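Local coordinates for protein RNA-directed RNA polymerase (Infectious pancreatic necrosis virus, PDB 2YI9) that catalyses RNA-templated synthesis of RNA from ribonucleoside triphosphates and is probably found both free and covalently attached to the viral genome, at residues A[387-392]-A[559-564]; A[397-402]-A[518-523]; A[305-310]-A[317-322]; A[183-188]-A[507-512]. All blocks are in the same frame, centred on the assembly; numbering follows the deposited sequence.

Contact 1. Residues A[387-392]-A[559-564]; sequences ADNIYI and DLLGWS. With MG (magnesium ion), chain F.
Leu560 and Leu561, at the head of a type I' beta turn running from Leu560 to Trp563, face Tyr391 on strand 389-394 without backbone pairing, the CA atoms of Tyr391 and Leu560 being 8.1 Å apart. The first segment carries the Ala-Asp-Asn sequence of palm motif C, which in birnavirus polymerases precedes motif A in the chain; the second is a beta hairpin with a G1 bulge, where Asp559 and Leu560 both sit opposite Trp563. The Tyr391 side chain spans the gap. Its CG is anti to the carbonyl carbon (chi1 -59°), and the hydroxyl reaches the hairpin backbone, where Leu561 N donates to Tyr391 OH over 3.0 Å in a nearly straight bond (168°). Leu560 CD1 sits over the ring centre, 4.0 Å from the centroid of Tyr391 and 11° off the normal, a CH-pi contact. Leu561 CD2 approaches the phenol end instead, lying 3.6 Å from Tyr391 OH. Trp398, from the next strand, also meets this ring, so the phenol is held by packing as well as by its polar end. Asn389 touches Leu561 only lightly; its amide is committed to other partners, with ND2 donating to Tyr386 O and OD1 binding magnesium at 2.1 Å. Four waters and Asp402 complete an octahedral shell. The tyrosine thus acts in the second shell of the metal, holding one ligand in position: water 1, which lies across the ion from Asp402 OD1, is hydrogen-bonded to Tyr391 OH at 2.6 Å.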
# COMPACT_ATOMS: atom_id res chain seq x y z
N ALA A 387 -7.57 4.19 2.02
CA ALA A 387 -7.16 2.94 2.66
C ALA A 387 -7.59 2.97 4.16
O ALA A 387 -8.76 3.18 4.42
CB ALA A 387 -5.64 2.70 2.51
N ASP A 388 -6.65 2.83 5.11
CA ASP A 388 -6.93 2.85 6.55
C ASP A 388 -7.02 4.27 7.16
O ASP A 388 -6.96 4.41 8.38
CB ASP A 388 -5.90 1.99 7.31
CG ASP A 388 -4.47 2.45 7.11
OD1 ASP A 388 -4.16 2.97 6.01
OD2 ASP A 388 -3.65 2.27 8.04
N ASN A 389 -7.16 5.32 6.32
CA ASN A 389 -7.30 6.71 6.80
C ASN A 389 -8.70 7.21 6.50
O ASN A 389 -9.21 7.04 5.38
CB ASN A 389 -6.28 7.66 6.12
CG ASN A 389 -4.87 7.19 6.23
OD1 ASN A 389 -4.21 7.40 7.23
ND2 ASN A 389 -4.37 6.48 5.23
N ILE A 390 -9.30 7.87 7.49
CA ILE A 390 -10.61 8.47 7.37
C ILE A 390 -10.46 9.93 7.78
O ILE A 390 -9.86 10.22 8.81
CB ILE A 390 -11.69 7.74 8.24
CG1 ILE A 390 -11.93 6.29 7.77
CG2 ILE A 390 -13.01 8.56 8.33
CD1 ILE A 390 -12.61 5.38 8.84
N TYR A 391 -11.01 10.85 6.99
CA TYR A 391 -11.02 12.27 7.32
C TYR A 391 -12.46 12.71 7.44
O TYR A 391 -13.26 12.44 6.55
CB TYR A 391 -10.26 13.11 6.28
CG TYR A 391 -8.82 12.68 6.14
CD1 TYR A 391 -7.85 13.14 7.02
CD2 TYR A 391 -8.44 11.76 5.16
CE1 TYR A 391 -6.52 12.74 6.90
CE2 TYR A 391 -7.12 11.32 5.06
CZ TYR A 391 -6.16 11.82 5.93
OH TYR A 391 -4.85 11.42 5.82
N ILE A 392 -12.80 13.33 8.56
CA ILE A 392 -14.14 13.84 8.78
C ILE A 392 -14.09 15.32 9.09
O ILE A 392 -13.33 15.75 9.97
CB ILE A 392 -14.91 13.04 9.88
CG1 ILE A 392 -15.27 11.61 9.39
CG2 ILE A 392 -16.18 13.82 10.36
CD1 ILE A 392 -15.78 10.64 10.49
N ASP A 559 -2.93 17.02 7.86
CA ASP A 559 -2.26 15.72 7.79
C ASP A 559 -2.96 14.88 6.72
O ASP A 559 -3.34 13.73 6.95
CB ASP A 559 -2.17 14.98 9.14
CG ASP A 559 -1.22 13.77 9.06
OD1 ASP A 559 -0.17 13.88 8.38
OD2 ASP A 559 -1.58 12.71 9.59
N LEU A 560 -3.22 15.51 5.57
CA LEU A 560 -3.92 14.87 4.48
C LEU A 560 -2.89 14.04 3.73
O LEU A 560 -2.12 14.57 2.92
CB LEU A 560 -4.60 15.91 3.58
CG LEU A 560 -5.42 15.34 2.42
CD1 LEU A 560 -6.72 14.72 2.93
CD2 LEU A 560 -5.70 16.43 1.39
N LEU A 561 -2.81 12.74 4.09
CA LEU A 561 -1.83 11.81 3.54
C LEU A 561 -0.39 12.33 3.76
O LEU A 561 0.45 12.22 2.88
CB LEU A 561 -2.11 11.48 2.05
CG LEU A 561 -3.56 11.03 1.76
CD1 LEU A 561 -3.71 10.64 0.30
CD2 LEU A 561 -3.98 9.86 2.74
N GLY A 562 -0.17 12.96 4.92
CA GLY A 562 1.11 13.52 5.30
C GLY A 562 1.33 14.98 4.91
O GLY A 562 2.41 15.50 5.13
N TRP A 563 0.31 15.66 4.35
CA TRP A 563 0.44 17.05 3.88
C TRP A 563 -0.37 18.08 4.66
O TRP A 563 -1.51 17.83 5.04
CB TRP A 563 0.11 17.16 2.38
CG TRP A 563 0.88 16.21 1.53
CD1 TRP A 563 0.49 14.97 1.11
CD2 TRP A 563 2.23 16.39 1.04
NE1 TRP A 563 1.50 14.37 0.38
CE2 TRP A 563 2.58 15.22 0.33
CE3 TRP A 563 3.18 17.43 1.13
CZ2 TRP A 563 3.83 15.05 -0.28
CZ3 TRP A 563 4.40 17.28 0.50
CH2 TRP A 563 4.73 16.10 -0.17
N SER A 564 0.23 19.28 4.83
CA SER A 564 -0.42 20.47 5.39
C SER A 564 -0.65 21.42 4.21
O SER A 564 -0.04 21.24 3.16
CB SER A 564 0.49 21.17 6.41
OG SER A 564 0.67 20.37 7.55
MG MG F . -3.90 8.77 8.81
O HOH W 1 -3.34 10.29 7.58
O HOH W 2 -3.27 9.86 10.47
O HOH W 3 -1.89 7.74 8.66
O HOH W 4 -5.95 9.55 8.98

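Contact 2. Residues A[397-402]-A[518-523]; sequences TWYSID and ERELKN. With MG (magnesium ion), chain F.
Tyr399 overlaps the aliphatic part of Glu520: the two side chains run alongside each other in the same direction, Tyr399 CE1 lies 3.7 Å from Glu520 CG, and ring and carboxylate planes are turned 29° apart. The Thr397 methyl, two residues back on the strand, crosses the same glutamate obliquely, its CG2 3.8 Å from Glu520 CG. The Tyr399 hydroxyl continues past the pair to Asn498. On the opposite sheet face, Trp398 and Leu521 meet through their CB atoms at 3.8 Å. With CG anti to the backbone N (chi1 176°), the indole swings away from the leucine, and its NE1 bonds to Leu558 O. Arg519 packs its CB on that of Ser400 while its guanidinium leaves to pair with Glu579.

Between these two layers of side chains the strands run antiparallel, their axes 4.7 Å apart. Trp398 and Leu521 form a hydrogen-bonded pair, Leu521 N reaching Trp398 O at 2.8 Å. Near the metal, a classic bulge sets Glu518 and Arg519 both against Ser400, whose O accepts from Glu518 N at 2.8 Å and from Arg519 N at 3.2 Å. Just beyond it, Asp402 OD1 binds magnesium, OD2 accepts from metal-bound water 2, and Ser400 OG bonds to metal-bound water 4. A metal-binding aspartate near the C-terminal end of a strand in an antiparallel sheet is typical of motif A in the polymerase palm.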
# COMPACT_ATOMS: atom_id res chain seq x y z
N THR A 397 -14.69 21.39 12.64
CA THR A 397 -13.52 20.63 13.12
C THR A 397 -13.10 19.61 12.07
O THR A 397 -13.94 18.96 11.45
CB THR A 397 -13.83 19.97 14.50
OG1 THR A 397 -14.48 20.90 15.37
CG2 THR A 397 -12.57 19.42 15.20
N TRP A 398 -11.78 19.47 11.88
CA TRP A 398 -11.20 18.48 10.98
C TRP A 398 -10.67 17.33 11.83
O TRP A 398 -9.89 17.54 12.75
CB TRP A 398 -10.08 19.12 10.16
CG TRP A 398 -9.35 18.16 9.26
CD1 TRP A 398 -8.15 17.55 9.51
CD2 TRP A 398 -9.73 17.76 7.92
NE1 TRP A 398 -7.76 16.80 8.41
CE2 TRP A 398 -8.71 16.92 7.42
CE3 TRP A 398 -10.84 18.04 7.10
CZ2 TRP A 398 -8.74 16.39 6.12
CZ3 TRP A 398 -10.87 17.50 5.82
CH2 TRP A 398 -9.84 16.67 5.35
N TYR A 399 -11.12 16.10 11.52
CA TYR A 399 -10.67 14.91 12.23
C TYR A 399 -9.91 14.00 11.31
O TYR A 399 -10.40 13.68 10.23
CB TYR A 399 -11.85 14.12 12.84
CG TYR A 399 -12.68 14.95 13.79
CD1 TYR A 399 -12.35 15.04 15.14
CD2 TYR A 399 -13.80 15.66 13.34
CE1 TYR A 399 -13.09 15.82 16.02
CE2 TYR A 399 -14.57 16.42 14.22
CZ TYR A 399 -14.22 16.49 15.56
OH TYR A 399 -14.96 17.27 16.41
N SER A 400 -8.73 13.59 11.74
CA SER A 400 -7.94 12.62 11.01
C SER A 400 -8.02 11.35 11.85
O SER A 400 -7.62 11.34 13.03
CB SER A 400 -6.50 13.08 10.85
OG SER A 400 -5.77 12.07 10.18
N ILE A 401 -8.62 10.30 11.28
CA ILE A 401 -8.85 9.02 11.95
C ILE A 401 -8.05 7.93 11.26
O ILE A 401 -7.96 7.92 10.04
CB ILE A 401 -10.38 8.72 11.98
CG1 ILE A 401 -11.15 9.78 12.81
CG2 ILE A 401 -10.72 7.27 12.46
CD1 ILE A 401 -12.47 10.16 12.21
N ASP A 402 -7.47 7.02 12.05
CA ASP A 402 -6.77 5.87 11.47
C ASP A 402 -7.35 4.62 12.03
O ASP A 402 -7.67 4.56 13.21
CB ASP A 402 -5.26 5.89 11.81
CG ASP A 402 -4.47 6.99 11.16
OD1 ASP A 402 -4.70 7.27 9.96
OD2 ASP A 402 -3.63 7.60 11.83
N GLU A 518 -6.47 10.47 15.39
CA GLU A 518 -5.08 10.89 15.46
C GLU A 518 -4.94 12.38 15.64
O GLU A 518 -4.03 12.82 16.33
CB GLU A 518 -4.31 10.39 14.25
CG GLU A 518 -4.28 8.88 14.20
CD GLU A 518 -3.29 8.13 15.06
OE1 GLU A 518 -2.72 8.71 16.02
OE2 GLU A 518 -3.08 6.92 14.78
N ARG A 519 -5.85 13.16 15.03
CA ARG A 519 -5.83 14.61 15.09
C ARG A 519 -7.22 15.17 15.10
O ARG A 519 -8.11 14.68 14.41
CB ARG A 519 -5.09 15.14 13.86
CG ARG A 519 -4.78 16.63 13.91
CD ARG A 519 -3.76 17.00 12.88
NE ARG A 519 -2.55 16.19 13.04
CZ ARG A 519 -1.41 16.45 12.44
NH1 ARG A 519 -1.30 17.50 11.64
NH2 ARG A 519 -0.35 15.66 12.62
N GLU A 520 -7.37 16.26 15.86
CA GLU A 520 -8.58 17.05 15.98
C GLU A 520 -8.14 18.50 15.76
O GLU A 520 -7.45 19.08 16.60
CB GLU A 520 -9.16 16.84 17.38
CG GLU A 520 -10.36 17.69 17.69
CD GLU A 520 -10.80 17.64 19.13
OE1 GLU A 520 -9.96 17.36 20.02
OE2 GLU A 520 -12.00 17.88 19.38
N LEU A 521 -8.49 19.06 14.60
CA LEU A 521 -8.13 20.43 14.23
C LEU A 521 -9.36 21.32 14.44
O LEU A 521 -10.27 21.36 13.61
CB LEU A 521 -7.63 20.44 12.77
CG LEU A 521 -6.92 21.66 12.23
CD1 LEU A 521 -5.68 21.99 13.08
CD2 LEU A 521 -6.47 21.40 10.78
N LYS A 522 -9.42 21.95 15.61
CA LYS A 522 -10.56 22.79 16.02
C LYS A 522 -10.56 24.14 15.31
O LYS A 522 -9.52 24.58 14.81
CB LYS A 522 -10.56 23.00 17.55
CG LYS A 522 -10.71 21.71 18.36
CD LYS A 522 -10.65 22.03 19.85
CE LYS A 522 -10.51 20.80 20.71
NZ LYS A 522 -10.45 21.15 22.16
N ASN A 523 -11.73 24.81 15.29
CA ASN A 523 -11.94 26.15 14.72
C ASN A 523 -11.38 26.20 13.31
O ASN A 523 -10.50 27.01 13.02
CB ASN A 523 -11.28 27.22 15.61
CG ASN A 523 -11.63 27.09 17.07
OD1 ASN A 523 -12.79 27.16 17.44
ND2 ASN A 523 -10.64 26.87 17.91
MG MG F . -3.90 8.77 8.81
O HOH W 5 -13.96 23.34 16.52
O HOH W 4 -5.95 9.55 8.98
O HOH W 2 -3.27 9.86 10.47
O HOH W 3 -1.89 7.74 8.66
O HOH W 1 -3.34 10.29 7.58

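Contact 3. Residues A[305-310]-A[317-322]; sequences KGERYT and KTRNIW
Lys305 and Arg319 are joined through their backbones where the hairpin of strands 299-310 and 320-323 opens out: Lys305 N donates to Arg319 O at 2.8 Å, nearly straight at 168°. A second set of hydrogen bonds centres on the Tyr309 hydroxyl, which lies between the two arms. Arg319 N donates to Tyr309 OH at 2.9 Å, while the same hydroxyl gives its proton to Lys305 O at 2.6 Å. One phenol oxygen therefore links two peptide groups on opposite arms and fixes the rotation of its own C-O bond.

The charged interactions lie beside it. Glu307 and Arg319 cross at about a right angle, with carboxylate and guanidinium planes perpendicular. Glu307 OE1 lies over one guanidinium face, and OE2 makes the salt bridge, 3.3 Å from Arg319 NH1. Lys305 completes the network: its extended chain bends at the last torsion (chi4 -61°), carrying NZ to the anti side of Glu307 OE2 at 3.2 Å. A single carboxylate oxygen thus serves two cations.

Van der Waals contacts add to this. Lys305 CG rests 3.8 Å from Ile321 CD1, Thr318 CG2 comes to the Tyr309 hydroxyl, and within 305-310 Glu307 CB lies over one face of the Tyr309 ring, toward its rim.

In the wider fold, strand 299-310 pairs further along with strand 157-160, through Glu307 and Tyr309, while Thr318 and Asn320 lean on helix 164-179 at Gln167 and Arg170.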
# COMPACT_ATOMS: atom_id res chain seq x y z
N LYS A 305 10.49 -3.47 8.33
CA LYS A 305 10.46 -2.24 7.55
C LYS A 305 11.45 -1.17 8.07
O LYS A 305 11.52 -0.92 9.29
CB LYS A 305 9.02 -1.68 7.56
CG LYS A 305 8.77 -0.63 6.48
CD LYS A 305 7.30 -0.20 6.46
CE LYS A 305 7.01 0.76 5.32
NZ LYS A 305 7.80 2.02 5.41
N GLY A 306 12.18 -0.54 7.14
CA GLY A 306 13.10 0.56 7.45
C GLY A 306 12.30 1.82 7.76
O GLY A 306 11.54 2.28 6.91
N GLU A 307 12.38 2.33 8.98
CA GLU A 307 11.64 3.53 9.39
C GLU A 307 12.40 4.33 10.41
O GLU A 307 13.40 3.84 10.95
CB GLU A 307 10.27 3.14 10.00
CG GLU A 307 9.20 3.05 8.93
CD GLU A 307 7.84 2.56 9.36
OE1 GLU A 307 7.64 2.27 10.56
OE2 GLU A 307 6.96 2.48 8.47
N ARG A 308 11.90 5.55 10.72
CA ARG A 308 12.47 6.37 11.78
C ARG A 308 11.75 5.99 13.06
O ARG A 308 10.73 6.58 13.42
CB ARG A 308 12.34 7.87 11.49
CG ARG A 308 13.34 8.33 10.47
CD ARG A 308 12.67 9.10 9.37
NE ARG A 308 13.60 9.33 8.27
CZ ARG A 308 13.24 9.40 7.00
NH1 ARG A 308 11.97 9.26 6.66
NH2 ARG A 308 14.15 9.61 6.06
N TYR A 309 12.24 4.95 13.71
CA TYR A 309 11.65 4.48 14.97
C TYR A 309 12.12 5.34 16.14
O TYR A 309 13.14 6.03 16.03
CB TYR A 309 12.05 3.00 15.21
CG TYR A 309 11.49 2.06 14.16
CD1 TYR A 309 10.12 1.80 14.10
CD2 TYR A 309 12.32 1.44 13.23
CE1 TYR A 309 9.61 0.92 13.16
CE2 TYR A 309 11.81 0.56 12.28
CZ TYR A 309 10.45 0.30 12.25
OH TYR A 309 9.92 -0.55 11.31
N THR A 310 11.37 5.30 17.24
CA THR A 310 11.73 5.97 18.49
C THR A 310 12.79 5.06 19.14
O THR A 310 12.58 3.84 19.21
CB THR A 310 10.48 6.20 19.36
OG1 THR A 310 9.64 7.13 18.66
CG2 THR A 310 10.80 6.81 20.71
N LYS A 317 8.61 -2.21 18.99
CA LYS A 317 7.85 -2.06 17.76
C LYS A 317 8.73 -1.90 16.53
O LYS A 317 9.44 -0.91 16.39
CB LYS A 317 6.88 -0.85 17.89
CG LYS A 317 6.10 -0.53 16.62
CD LYS A 317 5.50 0.88 16.68
CE LYS A 317 5.06 1.39 15.32
NZ LYS A 317 4.45 2.74 15.41
N THR A 318 8.68 -2.87 15.66
CA THR A 318 9.28 -2.82 14.34
C THR A 318 8.11 -3.14 13.40
O THR A 318 7.46 -4.18 13.58
CB THR A 318 10.43 -3.81 14.16
OG1 THR A 318 11.41 -3.60 15.18
CG2 THR A 318 11.07 -3.73 12.76
N ARG A 319 7.83 -2.28 12.42
CA ARG A 319 6.78 -2.58 11.46
C ARG A 319 7.26 -3.65 10.50
O ARG A 319 8.45 -3.70 10.17
CB ARG A 319 6.31 -1.33 10.70
CG ARG A 319 5.38 -0.47 11.55
CD ARG A 319 4.70 0.61 10.73
NE ARG A 319 4.33 1.75 11.56
CZ ARG A 319 4.02 2.96 11.08
NH1 ARG A 319 4.05 3.19 9.77
NH2 ARG A 319 3.70 3.94 11.91
N ASN A 320 6.36 -4.52 10.08
CA ASN A 320 6.70 -5.62 9.19
C ASN A 320 6.10 -5.47 7.84
O ASN A 320 4.99 -4.99 7.72
CB ASN A 320 6.19 -6.94 9.80
CG ASN A 320 6.82 -7.26 11.13
OD1 ASN A 320 8.05 -7.22 11.27
ND2 ASN A 320 6.01 -7.57 12.13
N ILE A 321 6.80 -5.95 6.81
CA ILE A 321 6.27 -6.08 5.46
C ILE A 321 6.10 -7.60 5.27
O ILE A 321 7.07 -8.35 5.41
CB ILE A 321 7.16 -5.44 4.35
CG1 ILE A 321 7.24 -3.89 4.53
CG2 ILE A 321 6.60 -5.81 2.94
CD1 ILE A 321 8.37 -3.22 3.70
N TRP A 322 4.87 -8.04 5.02
CA TRP A 322 4.57 -9.44 4.72
C TRP A 322 4.99 -9.59 3.24
O TRP A 322 4.29 -9.09 2.35
CB TRP A 322 3.07 -9.67 4.92
CG TRP A 322 2.61 -11.10 4.94
CD1 TRP A 322 2.45 -11.88 6.05
CD2 TRP A 322 2.12 -11.86 3.83
NE1 TRP A 322 1.90 -13.09 5.69
CE2 TRP A 322 1.69 -13.11 4.34
CE3 TRP A 322 1.98 -11.61 2.45
CZ2 TRP A 322 1.18 -14.13 3.51
CZ3 TRP A 322 1.46 -12.60 1.64
CH2 TRP A 322 1.08 -13.85 2.16

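Contact 4. Residues A[183-188]-A[507-512]; sequences PNKTPK and LEEKTG. With K (potassium ion), chain G.
This is a metal-bridged contact between a loop and the end of a helix, where the turn leading into helix 187-190 meets the C-terminus of helix 507-511 at a potassium site. Asn184 OD1 and Gly512 O each bind the ion at 2.6 Å, one from each chain segment. Val177, Asn182, Asn409 and Asn514 supply the other ligands. The Asn184 amide is held in its rotation from both ends, since ND2 bonds to Ala408 O. Gly512 leaves the helix with positive phi, and its backbone lies directly on the loop: Gly512 CA is 3.5 Å from Pro183 O, and Asn184 CA makes a C-H...O contact to Gly512 O. Lacking a side chain, the glycine allows this close approach.

Lys185 carries the remainder of the contact. Its CG is anti to the carbonyl carbon (chi1 -71°), and beyond it the chain is fully extended, passing alongside the last helical turn with CB 3.7 Å from Thr511 O. The ammonium group then donates to Glu509 O at 2.7 Å, tilted 23° from the carbonyl plane. A positive charge here probably interacts favourably with the carbonyl end of the helix. Waters widen the grip: water 8 links Lys185 NZ to the Glu509 carboxylate, water 9 links it to Lys510 O, and water 7 donates to both Lys185 O and Thr511 O.

Behind the contact, helix 507-511 rests on helix 476-493 through Leu507, Lys510 and Thr511, whereas Thr186 and Pro187 pack against the start of helix 412-426.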
# COMPACT_ATOMS: atom_id res chain seq x y z
N PRO A 183 -12.52 -8.14 19.03
CA PRO A 183 -12.28 -9.16 17.99
C PRO A 183 -12.89 -8.82 16.62
O PRO A 183 -13.93 -8.18 16.54
CB PRO A 183 -12.87 -10.45 18.59
CG PRO A 183 -12.93 -10.20 20.07
CD PRO A 183 -13.20 -8.72 20.21
N ASN A 184 -12.19 -9.22 15.55
CA ASN A 184 -12.61 -8.99 14.17
C ASN A 184 -13.99 -9.55 13.87
O ASN A 184 -14.39 -10.55 14.45
CB ASN A 184 -11.60 -9.58 13.19
CG ASN A 184 -10.27 -8.88 13.22
OD1 ASN A 184 -10.12 -7.82 13.84
ND2 ASN A 184 -9.27 -9.48 12.58
N LYS A 185 -14.70 -8.92 12.95
CA LYS A 185 -16.01 -9.37 12.51
C LYS A 185 -16.03 -9.42 10.99
O LYS A 185 -15.59 -8.46 10.33
CB LYS A 185 -17.12 -8.43 13.02
CG LYS A 185 -17.36 -8.53 14.51
CD LYS A 185 -18.48 -7.61 15.01
CE LYS A 185 -18.67 -7.85 16.50
NZ LYS A 185 -19.78 -7.07 17.07
N THR A 186 -16.57 -10.51 10.44
CA THR A 186 -16.73 -10.58 8.98
C THR A 186 -17.82 -9.54 8.58
O THR A 186 -18.68 -9.21 9.40
CB THR A 186 -17.21 -11.98 8.56
OG1 THR A 186 -18.47 -12.25 9.16
CG2 THR A 186 -16.21 -13.09 8.88
N PRO A 187 -17.82 -9.03 7.32
CA PRO A 187 -18.92 -8.14 6.89
C PRO A 187 -20.34 -8.73 7.18
O PRO A 187 -21.23 -7.98 7.57
CB PRO A 187 -18.67 -7.98 5.39
CG PRO A 187 -17.18 -8.17 5.23
CD PRO A 187 -16.86 -9.26 6.21
N LYS A 188 -20.52 -10.06 7.04
CA LYS A 188 -21.77 -10.80 7.32
C LYS A 188 -22.20 -10.65 8.79
O LYS A 188 -23.39 -10.43 9.07
CB LYS A 188 -21.60 -12.29 6.97
CG LYS A 188 -22.87 -13.09 7.23
CD LYS A 188 -22.73 -14.57 6.87
CE LYS A 188 -24.03 -15.30 7.18
NZ LYS A 188 -23.96 -16.75 6.84
N LEU A 507 -18.63 2.39 17.47
CA LEU A 507 -18.58 1.80 16.12
C LEU A 507 -17.47 0.75 16.01
O LEU A 507 -17.53 -0.08 15.11
CB LEU A 507 -18.44 2.88 15.03
CG LEU A 507 -19.53 3.96 15.00
CD1 LEU A 507 -19.15 5.08 14.06
CD2 LEU A 507 -20.93 3.38 14.75
N GLU A 508 -16.48 0.75 16.95
CA GLU A 508 -15.42 -0.27 16.98
C GLU A 508 -16.04 -1.65 17.19
O GLU A 508 -15.78 -2.56 16.40
CB GLU A 508 -14.40 0.00 18.10
CG GLU A 508 -13.41 1.12 17.83
CD GLU A 508 -12.28 1.13 18.84
OE1 GLU A 508 -12.56 1.19 20.06
OE2 GLU A 508 -11.11 1.00 18.42
N GLU A 509 -16.87 -1.79 18.23
CA GLU A 509 -17.54 -3.05 18.54
C GLU A 509 -18.57 -3.43 17.46
O GLU A 509 -18.69 -4.59 17.11
CB GLU A 509 -18.21 -3.02 19.93
CG GLU A 509 -18.72 -4.39 20.34
CD GLU A 509 -19.49 -4.51 21.63
OE1 GLU A 509 -19.30 -3.68 22.54
OE2 GLU A 509 -20.24 -5.51 21.76
N LYS A 510 -19.29 -2.44 16.95
CA LYS A 510 -20.29 -2.66 15.91
C LYS A 510 -19.66 -3.27 14.64
O LYS A 510 -20.24 -4.18 14.05
CB LYS A 510 -21.00 -1.32 15.61
CG LYS A 510 -22.13 -1.40 14.61
CD LYS A 510 -23.47 -1.72 15.26
CE LYS A 510 -24.66 -1.25 14.44
NZ LYS A 510 -24.78 -1.98 13.16
N THR A 511 -18.47 -2.79 14.26
CA THR A 511 -17.78 -3.23 13.04
C THR A 511 -16.73 -4.32 13.24
O THR A 511 -16.32 -4.94 12.26
CB THR A 511 -17.14 -2.01 12.33
OG1 THR A 511 -16.11 -1.47 13.17
CG2 THR A 511 -18.16 -0.91 11.97
N GLY A 512 -16.23 -4.49 14.47
CA GLY A 512 -15.10 -5.37 14.76
C GLY A 512 -13.78 -4.75 14.30
O GLY A 512 -12.74 -5.41 14.27
K K G . -10.48 -5.79 15.46
O HOH W 6 -12.92 -6.82 11.69
O HOH W 7 -16.08 -5.83 9.67
O HOH W 8 -19.61 -7.92 19.97
O HOH W 9 -22.18 -5.94 15.20

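In the fold
Contacts 1 and 2 form one unit: their centres are 10 Å apart, strands 389-394 and 397-403 are neighbours in the four-stranded palm sheet, and both contacts share the magnesium ion and its waters. Contact 2 is nested within the loop closed by contact 1. Contact 4 crosses both in sequence; its helix 507-511 leads into strand 515-521 of contact 2, so the potassium site lies just before an edge strand of the catalytic sheet. Contact 3 closes before contacts 1 and 2 open, nested within the loop of contact 4; it belongs to a separate mixed sheet, its centre 20 Å from that of contact 1. Contacts 1, 2 and 4 thus join segments over 100 residues apart round the palm.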